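Local coordinates for glycosyltransferase (Streptomyces halstedii, PDB 3WAD), which belongs to the GT-B clan of glycosyltransferases, built from two Rossmann-like domains facing each other across a cleft, at residues M5-N10 against I33-D38; D130-A135 against M150-D155; E351-R356 against E390-E395. One frame throughout, in Å; residues are numbered along the deposited sequence.

Contact 1: M5-N10 against I33-D38; sequences MTVFAN and IASHPD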
loop_
_atom_site.group_PDB
_atom_site.type_symbol
_atom_site.label_atom_id
_atom_site.label_comp_id
_atom_site.label_asym_id
_atom_site.label_seq_id
_atom_site.Cartn_x
_atom_site.Cartn_y
_atom_site.Cartn_z
ATOM N N MET B 5 -3.485 3.026 13.915
ATOM C CA MET B 5 -2.262 2.218 14.099
ATOM C C MET B 5 -1.124 3.102 14.476
ATOM O O MET B 5 -1.008 4.212 13.933
ATOM C CB MET B 5 -1.916 1.520 12.816
ATOM C CG MET B 5 -3.142 0.711 12.291
ATOM S SD MET B 5 -2.769 -0.298 10.824
ATOM C CE MET B 5 -1.597 -1.535 11.457
ATOM N N THR B 6 -0.304 2.670 15.442
ATOM C CA THR B 6 0.737 3.556 15.859
ATOM C C THR B 6 2.061 2.751 15.937
ATOM O O THR B 6 2.069 1.600 16.342
ATOM C CB THR B 6 0.362 4.320 17.091
ATOM O OG1 THR B 6 1.416 5.243 17.437
ATOM C CG2 THR B 6 0.047 3.367 18.283
ATOM N N VAL B 7 3.148 3.370 15.512
ATOM C CA VAL B 7 4.466 2.720 15.582
ATOM C C VAL B 7 5.483 3.841 15.827
ATOM O O VAL B 7 5.330 4.942 15.252
ATOM C CB VAL B 7 4.736 1.836 14.321
ATOM C CG1 VAL B 7 4.722 2.687 13.072
ATOM C CG2 VAL B 7 6.108 1.139 14.404
ATOM N N PHE B 8 6.499 3.610 16.684
ATOM C CA PHE B 8 7.583 4.584 16.826
ATOM C C PHE B 8 8.357 4.747 15.471
ATOM O O PHE B 8 8.225 3.898 14.600
ATOM C CB PHE B 8 8.532 4.290 18.016
ATOM C CG PHE B 8 9.463 3.121 17.784
ATOM C CD1 PHE B 8 10.803 3.345 17.413
ATOM C CD2 PHE B 8 8.991 1.791 17.826
ATOM C CE1 PHE B 8 11.685 2.219 17.121
ATOM C CE2 PHE B 8 9.837 0.678 17.585
ATOM C CZ PHE B 8 11.190 0.887 17.253
ATOM N N ALA B 9 9.134 5.841 15.296
ATOM C CA ALA B 9 9.786 6.121 14.004
ATOM C C ALA B 9 10.953 5.199 13.710
ATOM O O ALA B 9 12.130 5.448 14.083
ATOM C CB ALA B 9 10.182 7.654 13.865
ATOM N N ASN B 10 10.633 4.094 13.036
ATOM C CA ASN B 10 11.620 3.077 12.705
ATOM C C ASN B 10 11.056 2.377 11.510
ATOM O O ASN B 10 9.950 1.830 11.619
ATOM C CB ASN B 10 11.764 2.027 13.839
ATOM C CG ASN B 10 12.761 0.902 13.468
ATOM O OD1 ASN B 10 12.442 -0.081 12.797
ATOM N ND2 ASN B 10 13.972 1.060 13.924
ATOM N N ILE B 33 -1.914 5.918 10.114
ATOM C CA ILE B 33 -0.637 5.464 10.718
ATOM C C ILE B 33 -0.018 6.637 11.460
ATOM O O ILE B 33 0.439 7.643 10.820
ATOM C CB ILE B 33 0.439 4.871 9.666
ATOM C CG1 ILE B 33 -0.244 3.967 8.621
ATOM C CG2 ILE B 33 1.698 4.244 10.405
ATOM C CD1 ILE B 33 -0.903 2.641 9.222
ATOM N N ALA B 34 0.012 6.537 12.779
ATOM C CA ALA B 34 0.530 7.657 13.543
ATOM C C ALA B 34 1.923 7.275 13.934
ATOM O O ALA B 34 2.125 6.173 14.457
ATOM C CB ALA B 34 -0.364 7.887 14.832
ATOM N N SER B 35 2.872 8.200 13.758
ATOM C CA SER B 35 4.255 7.968 14.110
ATOM C C SER B 35 4.905 9.336 14.238
ATOM O O SER B 35 4.272 10.382 13.869
ATOM C CB SER B 35 4.911 7.066 13.030
ATOM O OG SER B 35 6.202 6.569 13.371
ATOM N N HIS B 36 6.112 9.383 14.794
ATOM C CA HIS B 36 6.899 10.634 14.801
ATOM C C HIS B 36 7.095 11.210 13.395
ATOM O O HIS B 36 7.027 10.493 12.401
ATOM C CB HIS B 36 8.260 10.482 15.499
ATOM C CG HIS B 36 8.209 9.731 16.807
ATOM N ND1 HIS B 36 8.125 8.357 16.873
ATOM C CD2 HIS B 36 8.285 10.164 18.094
ATOM C CE1 HIS B 36 8.141 7.969 18.133
ATOM N NE2 HIS B 36 8.252 9.043 18.898
ATOM N N PRO B 37 7.307 12.533 13.317
ATOM C CA PRO B 37 7.407 13.221 12.005
ATOM C C PRO B 37 8.467 12.620 11.100
ATOM O O PRO B 37 8.239 12.515 9.865
ATOM C CB PRO B 37 7.742 14.670 12.388
ATOM C CG PRO B 37 7.183 14.851 13.788
ATOM C CD PRO B 37 7.218 13.478 14.446
ATOM N N ASP B 38 9.582 12.154 11.683
ATOM C CA ASP B 38 10.619 11.541 10.886
ATOM C C ASP B 38 10.237 10.200 10.271
ATOM O O ASP B 38 11.007 9.652 9.492
ATOM C CB ASP B 38 12.007 11.446 11.627
ATOM C CG ASP B 38 11.932 10.798 12.994
ATOM O OD1 ASP B 38 10.913 10.896 13.721
ATOM O OD2 ASP B 38 12.934 10.165 13.363
HETATM O O HOH W 1 13.629 7.720 14.171
#

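Contact 2: D130-A135 against M150-D155; sequences DALTYA and MLFGLD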
loop_
_atom_site.group_PDB
_atom_site.type_symbol
_atom_site.label_atom_id
_atom_site.label_comp_id
_atom_site.label_asym_id
_atom_site.label_seq_id
_atom_site.Cartn_x
_atom_site.Cartn_y
_atom_site.Cartn_z
ATOM N N ASP B 130 2.252 -1.204 17.443
ATOM C CA ASP B 130 3.566 -1.878 17.522
ATOM C C ASP B 130 3.994 -2.110 18.980
ATOM O O ASP B 130 3.902 -1.195 19.792
ATOM C CB ASP B 130 4.581 -1.008 16.828
ATOM C CG ASP B 130 6.039 -1.371 17.231
ATOM O OD1 ASP B 130 6.593 -2.192 16.518
ATOM O OD2 ASP B 130 6.585 -0.819 18.237
ATOM N N ALA B 131 4.497 -3.326 19.278
ATOM C CA ALA B 131 4.654 -3.779 20.667
ATOM C C ALA B 131 5.619 -2.910 21.501
ATOM O O ALA B 131 5.617 -2.953 22.735
ATOM C CB ALA B 131 5.044 -5.258 20.705
ATOM N N LEU B 132 6.456 -2.130 20.821
ATOM C CA LEU B 132 7.371 -1.231 21.491
ATOM C C LEU B 132 6.823 0.177 21.609
ATOM O O LEU B 132 7.561 1.073 22.045
ATOM C CB LEU B 132 8.715 -1.201 20.737
ATOM C CG LEU B 132 9.458 -2.539 20.741
ATOM C CD1 LEU B 132 10.964 -2.365 20.300
ATOM C CD2 LEU B 132 9.422 -3.215 22.085
ATOM N N THR B 133 5.580 0.408 21.157
ATOM C CA THR B 133 5.089 1.786 21.087
ATOM C C THR B 133 3.969 2.112 22.145
ATOM O O THR B 133 2.773 2.107 21.815
ATOM C CB THR B 133 4.577 2.084 19.602
ATOM O OG1 THR B 133 5.655 1.805 18.675
ATOM C CG2 THR B 133 4.214 3.582 19.476
ATOM N N TYR B 134 4.358 2.436 23.352
ATOM C CA TYR B 134 3.408 2.471 24.487
ATOM C C TYR B 134 2.513 3.715 24.575
ATOM O O TYR B 134 1.693 3.837 25.493
ATOM C CB TYR B 134 4.125 2.186 25.838
ATOM C CG TYR B 134 4.243 0.682 26.079
ATOM C CD1 TYR B 134 5.311 -0.074 25.537
ATOM C CD2 TYR B 134 3.215 -0.006 26.738
ATOM C CE1 TYR B 134 5.376 -1.446 25.722
ATOM C CE2 TYR B 134 3.280 -1.351 26.937
ATOM C CZ TYR B 134 4.356 -2.076 26.424
ATOM O OH TYR B 134 4.341 -3.443 26.646
ATOM N N ALA B 135 2.648 4.647 23.645
ATOM C CA ALA B 135 1.548 5.577 23.433
ATOM C C ALA B 135 0.198 4.921 22.979
ATOM O O ALA B 135 -0.907 5.361 23.384
ATOM C CB ALA B 135 2.006 6.673 22.445
ATOM N N MET B 150 0.681 -5.423 18.507
ATOM C CA MET B 150 1.209 -6.113 17.368
ATOM C C MET B 150 2.702 -6.490 17.542
ATOM O O MET B 150 3.562 -5.612 17.659
ATOM C CB MET B 150 0.994 -5.363 16.046
ATOM C CG MET B 150 1.575 -6.170 14.865
ATOM S SD MET B 150 0.908 -5.473 13.328
ATOM C CE MET B 150 1.333 -6.782 12.247
ATOM N N LEU B 151 2.990 -7.803 17.547
ATOM C CA LEU B 151 4.393 -8.252 17.689
ATOM C C LEU B 151 5.139 -8.044 16.400
ATOM O O LEU B 151 4.557 -7.896 15.294
ATOM C CB LEU B 151 4.451 -9.732 18.064
ATOM C CG LEU B 151 3.734 -10.099 19.397
ATOM C CD1 LEU B 151 3.816 -11.594 19.751
ATOM C CD2 LEU B 151 4.274 -9.321 20.602
ATOM N N PHE B 152 6.453 -8.114 16.509
ATOM C CA PHE B 152 7.331 -7.886 15.349
ATOM C C PHE B 152 8.411 -9.007 15.350
ATOM O O PHE B 152 9.342 -9.025 14.524
ATOM C CB PHE B 152 7.924 -6.437 15.468
ATOM C CG PHE B 152 8.733 -6.245 16.709
ATOM C CD1 PHE B 152 10.065 -6.730 16.753
ATOM C CD2 PHE B 152 8.174 -5.670 17.833
ATOM C CE1 PHE B 152 10.794 -6.619 17.948
ATOM C CE2 PHE B 152 8.843 -5.575 18.965
ATOM C CZ PHE B 152 10.176 -6.045 19.045
ATOM N N GLY B 153 8.260 -9.977 16.255
ATOM C CA GLY B 153 9.089 -11.221 16.280
ATOM C C GLY B 153 8.439 -12.005 17.411
ATOM O O GLY B 153 7.245 -11.833 17.691
ATOM N N LEU B 154 9.214 -12.805 18.127
ATOM C CA LEU B 154 8.710 -13.401 19.359
ATOM C C LEU B 154 8.381 -12.439 20.503
ATOM O O LEU B 154 8.871 -11.310 20.581
ATOM C CB LEU B 154 9.693 -14.487 19.852
ATOM C CG LEU B 154 10.219 -15.569 18.895
ATOM C CD1 LEU B 154 11.078 -16.609 19.715
ATOM C CD2 LEU B 154 9.179 -16.306 18.064
ATOM N N ASP B 155 7.499 -12.875 21.386
ATOM C CA ASP B 155 7.015 -12.016 22.452
ATOM C C ASP B 155 7.908 -12.104 23.707
ATOM O O ASP B 155 7.479 -12.639 24.731
ATOM C CB ASP B 155 5.558 -12.365 22.772
ATOM C CG ASP B 155 4.897 -11.342 23.659
ATOM O OD1 ASP B 155 5.435 -10.211 23.948
ATOM O OD2 ASP B 155 3.774 -11.674 24.065
#

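Contact 3: E351-R356 against E390-E395; sequences ERFAER and EQIQKE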
loop_
_atom_site.group_PDB
_atom_site.type_symbol
_atom_site.label_atom_id
_atom_site.label_comp_id
_atom_site.label_asym_id
_atom_site.label_seq_id
_atom_site.Cartn_x
_atom_site.Cartn_y
_atom_site.Cartn_z
ATOM N N GLU B 351 17.647 -21.557 16.427
ATOM C CA GLU B 351 17.700 -22.951 16.905
ATOM C C GLU B 351 16.445 -23.685 16.557
ATOM O O GLU B 351 16.522 -24.850 16.194
ATOM C CB GLU B 351 17.892 -22.952 18.393
ATOM C CG GLU B 351 18.666 -24.083 18.946
ATOM C CD GLU B 351 19.234 -23.578 20.267
ATOM O OE1 GLU B 351 19.413 -22.318 20.312
ATOM O OE2 GLU B 351 19.438 -24.368 21.239
ATOM N N ARG B 352 15.286 -22.999 16.620
ATOM C CA ARG B 352 14.012 -23.602 16.185
ATOM C C ARG B 352 14.055 -24.088 14.720
ATOM O O ARG B 352 13.660 -25.190 14.425
ATOM C CB ARG B 352 12.842 -22.643 16.468
ATOM C CG ARG B 352 11.996 -23.023 17.725
ATOM C CD ARG B 352 12.658 -22.681 19.020
ATOM N NE ARG B 352 13.571 -23.734 19.512
ATOM C CZ ARG B 352 14.582 -23.509 20.349
ATOM N NH1 ARG B 352 14.805 -22.295 20.809
ATOM N NH2 ARG B 352 15.363 -24.500 20.744
ATOM N N PHE B 353 14.577 -23.268 13.810
ATOM C CA PHE B 353 14.716 -23.658 12.418
ATOM C C PHE B 353 15.710 -24.826 12.280
ATOM O O PHE B 353 15.475 -25.744 11.489
ATOM C CB PHE B 353 15.270 -22.506 11.590
ATOM C CG PHE B 353 14.248 -21.459 11.177
ATOM C CD1 PHE B 353 14.382 -20.140 11.628
ATOM C CD2 PHE B 353 13.223 -21.774 10.285
ATOM C CE1 PHE B 353 13.465 -19.157 11.255
ATOM C CE2 PHE B 353 12.259 -20.781 9.871
ATOM C CZ PHE B 353 12.393 -19.486 10.348
ATOM N N ALA B 354 16.806 -24.755 13.044
ATOM C CA ALA B 354 17.861 -25.789 12.967
ATOM C C ALA B 354 17.257 -27.148 13.369
ATOM O O ALA B 354 17.475 -28.136 12.662
ATOM C CB ALA B 354 19.087 -25.422 13.809
ATOM N N GLU B 355 16.393 -27.153 14.401
ATOM C CA GLU B 355 15.775 -28.388 14.891
ATOM C C GLU B 355 14.822 -29.034 13.908
ATOM O O GLU B 355 14.555 -30.197 14.015
ATOM C CB GLU B 355 15.011 -28.174 16.194
ATOM C CG GLU B 355 15.860 -27.821 17.349
ATOM C CD GLU B 355 14.997 -27.370 18.494
ATOM O OE1 GLU B 355 13.780 -27.146 18.276
ATOM O OE2 GLU B 355 15.532 -27.266 19.603
ATOM N N ARG B 356 14.292 -28.265 12.972
ATOM C CA ARG B 356 13.366 -28.774 11.986
ATOM C C ARG B 356 14.133 -29.194 10.712
ATOM O O ARG B 356 13.579 -29.724 9.740
ATOM C CB ARG B 356 12.281 -27.710 11.751
ATOM C CG ARG B 356 11.407 -27.488 13.014
ATOM C CD ARG B 356 9.973 -27.081 12.707
ATOM N NE ARG B 356 9.346 -27.877 11.639
ATOM C CZ ARG B 356 8.125 -27.662 11.142
ATOM N NH1 ARG B 356 7.391 -26.699 11.635
ATOM N NH2 ARG B 356 7.613 -28.421 10.159
ATOM N N GLU B 390 10.498 -26.400 2.849
ATOM C CA GLU B 390 9.195 -26.522 2.192
ATOM C C GLU B 390 8.069 -26.938 3.127
ATOM O O GLU B 390 6.954 -26.470 2.990
ATOM C CB GLU B 390 9.306 -27.448 1.010
ATOM C CG GLU B 390 10.291 -26.978 0.041
ATOM C CD GLU B 390 9.691 -26.943 -1.326
ATOM O OE1 GLU B 390 9.884 -27.916 -2.111
ATOM O OE2 GLU B 390 8.993 -25.938 -1.594
ATOM N N GLN B 391 8.374 -27.774 4.098
ATOM C CA GLN B 391 7.386 -28.208 5.065
ATOM C C GLN B 391 6.955 -26.990 5.889
ATOM O O GLN B 391 5.756 -26.766 6.180
ATOM C CB GLN B 391 7.986 -29.295 6.009
ATOM C CG GLN B 391 7.009 -29.828 7.065
ATOM C CD GLN B 391 5.647 -30.186 6.431
ATOM O OE1 GLN B 391 5.595 -30.699 5.300
ATOM N NE2 GLN B 391 4.551 -29.936 7.156
ATOM N N ILE B 392 7.965 -26.251 6.347
ATOM C CA ILE B 392 7.721 -24.966 7.021
ATOM C C ILE B 392 6.808 -24.028 6.194
ATOM O O ILE B 392 5.883 -23.408 6.763
ATOM C CB ILE B 392 9.080 -24.302 7.478
ATOM C CG1 ILE B 392 9.734 -25.300 8.451
ATOM C CG2 ILE B 392 8.824 -22.920 8.124
ATOM C CD1 ILE B 392 10.973 -24.883 9.149
ATOM N N GLN B 393 7.061 -23.954 4.898
ATOM C CA GLN B 393 6.328 -23.089 3.975
ATOM C C GLN B 393 4.868 -23.516 3.878
ATOM O O GLN B 393 3.974 -22.680 3.937
ATOM C CB GLN B 393 6.992 -23.079 2.607
ATOM C CG GLN B 393 6.295 -22.236 1.494
ATOM C CD GLN B 393 6.868 -22.578 0.095
ATOM O OE1 GLN B 393 7.339 -23.667 -0.134
ATOM N NE2 GLN B 393 6.842 -21.638 -0.809
ATOM N N LYS B 394 4.649 -24.842 3.765
ATOM C CA LYS B 394 3.299 -25.429 3.779
ATOM C C LYS B 394 2.477 -25.043 5.029
ATOM O O LYS B 394 1.346 -24.590 4.866
ATOM C CB LYS B 394 3.413 -26.959 3.521
ATOM C CG LYS B 394 2.165 -27.752 3.804
ATOM C CD LYS B 394 2.423 -29.304 3.665
ATOM C CE LYS B 394 1.114 -30.086 3.944
ATOM N NZ LYS B 394 0.748 -31.083 2.854
ATOM N N GLU B 395 3.027 -25.161 6.229
ATOM C CA GLU B 395 2.376 -24.791 7.452
ATOM C C GLU B 395 2.144 -23.277 7.600
ATOM O O GLU B 395 1.214 -22.820 8.296
ATOM C CB GLU B 395 3.227 -25.245 8.652
ATOM C CG GLU B 395 3.454 -26.786 8.725
ATOM C CD GLU B 395 4.533 -27.201 9.708
ATOM O OE1 GLU B 395 4.710 -26.548 10.742
ATOM O OE2 GLU B 395 5.212 -28.219 9.464
#

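Contact 1: M5-N10 against I33-D38
The carbonyl oxygen A34 O is gripped by two donors from the neighbouring strand. V7 N donates to A34 O at 3.2 Å, while T6 OG1, also 3.2 Å from A34 O, comes from above the carbonyl plane, 49° out of it. The T6 torsion (chi1 -177°) puts OG1 anti to the backbone N and beside the carbonyl carbon, where it meets A34 O. A34 N in turn donates to M5 O at 2.8 Å. M5 pairs with I33 and T6 with A34, in parallel register.

Beyond this the regular beta bridges stop, and side chains do the bridging. S35 OG donates to V7 O at 2.6 Å, tilted 32° from the carbonyl plane, and is also bonded to N39. H36 then turns its ring edge to the F8-A9 backbone, where A9 N makes a weak bond to H36 ND1 (3.1 Å). At the far end, one water donates to both A9 O and D38 OD2; the D38 carboxylate is further held by the backbone N atoms of L57 and N58, and its OD1 lies 3.3 Å from A9 CB.

The sheet face carrying M5 and I33 is apolar: the two side chains run side by side, with M5 SD 3.8 Å from I33 CD1. On the face of T6 and A34, L115 of helix 109-122 packs against both. Parallel neighbours joined through the right-handed crossover of helices 11-16 and 18-27, with loops diverging at the carboxyl ends, are the opening beta-alpha-beta unit of the N-terminal Rossmann-like domain.

Contact 2: D130-A135 against M150-D155
L132 and F152 form the apolar centre, their side chains crossing at about a right angle. The branch carbon L132 CG comes within 3.6 Å of F152 CE2, and both methyls lie on one side of the ring plane near the same end: CD1 is 4.0 Å from F152 CZ and CD2 is 4.0 Å from F152 CE2. A131 CB comes obliquely to F152 CE2 and lies 4.1 Å from L151 CD2. These residues belong to two loops that leave adjacent parallel strands, 126-130 and 147-150, at their carboxyl ends, on the side of a Rossmann-like sheet that borders the interdomain cleft of a GT-B protein. Accordingly, F152 also meets the rings of H13 and, from the C-terminal half, W344.

D130 and M150 still form a parallel bridge, but the last bond, A131 N to M150 O, is weak, bent to 127° at the hydrogen.

Farther out, D130 organises its own loop. With CG opposite the backbone N (chi1 162°), its carboxylate reaches F152, D130 OD1 lying 4.0 Å from F152 CD2 with the two planes 20° apart. D130 OD1 bonds to H13 ND1, while the other oxygen is turned back into the type I turn D130-T133. There D130 OD2 accepts L132 N, completing an Asx turn, and also T133 OG1 at 2.8 Å; the two donors arrive from opposite faces of the carboxylate plane, with the hydroxyl on the anti side of D130 OD2.

Contact 3: E351-R356 against E390-E395
I392 and F353 make up the buried part of this contact, R356 and E395, both partly exposed, its outer side. The delta methyl of I392 reaches the edge of the F353 ring near its plane, with I392 CD1 4.0 Å from F353 CD2, and the same methyl touches R356 CB. I330 of helix 323-332 packs against both on this inner side.

R356 links the two halves. Its chain, bent at chi2 and chi3 (45° at the latter), folds over I392, so that I392 CG1 sits 3.9 Å above the centre of one face of the guanidinium. W212 adds a cation-pi contact to R356 and also touches I392 and E395. In the fold, the contact joins helix 346-355 to helix 384-397 in the C-terminal Rossmann-like domain.

Toward the outer side the packing gives way to charge. R356 and E395 approach from opposite directions and pair end-on: NH1 of R356 binds E395 OE1 at 2.8 Å, and R356 NH2 binds E395 OE2 at 2.5 Å, an unusually short and uncertain value. Both bonds are nearly straight and use the syn side of the carboxylate, whose plane is 20° from that of the guanidinium. The anti lone pair of E395 OE2 receives Q391 NE2 at 3.0 Å, one helical turn earlier. This second donor helps fix the rotation of the carboxylate, while Q391 CG lies 3.5 Å from R356 NH2 at the guanidinium edge.

From the N terminus, contact 1 closes first, joining strand 2-6 to strand 30-35 across the helices between them. Contact 2 follows in series, closing the shorter excursion through helix 135-141 between strands 126-130 and 147-150. The two meet at the carboxyl ends of two central strands of the same parallel sheet, where strand 2-6 neighbours strand 126-130: T6 O probably accepts a bond from D130 N at 3.0 Å, and F8 N probably pairs with T133 OG1. Contact 3 comes last, within the C-terminal domain, its centre about 33 Å from that of contact 1. None nests or crosses. Nearest atoms of contacts 2 and 3 are about 6 Å apart, without touching.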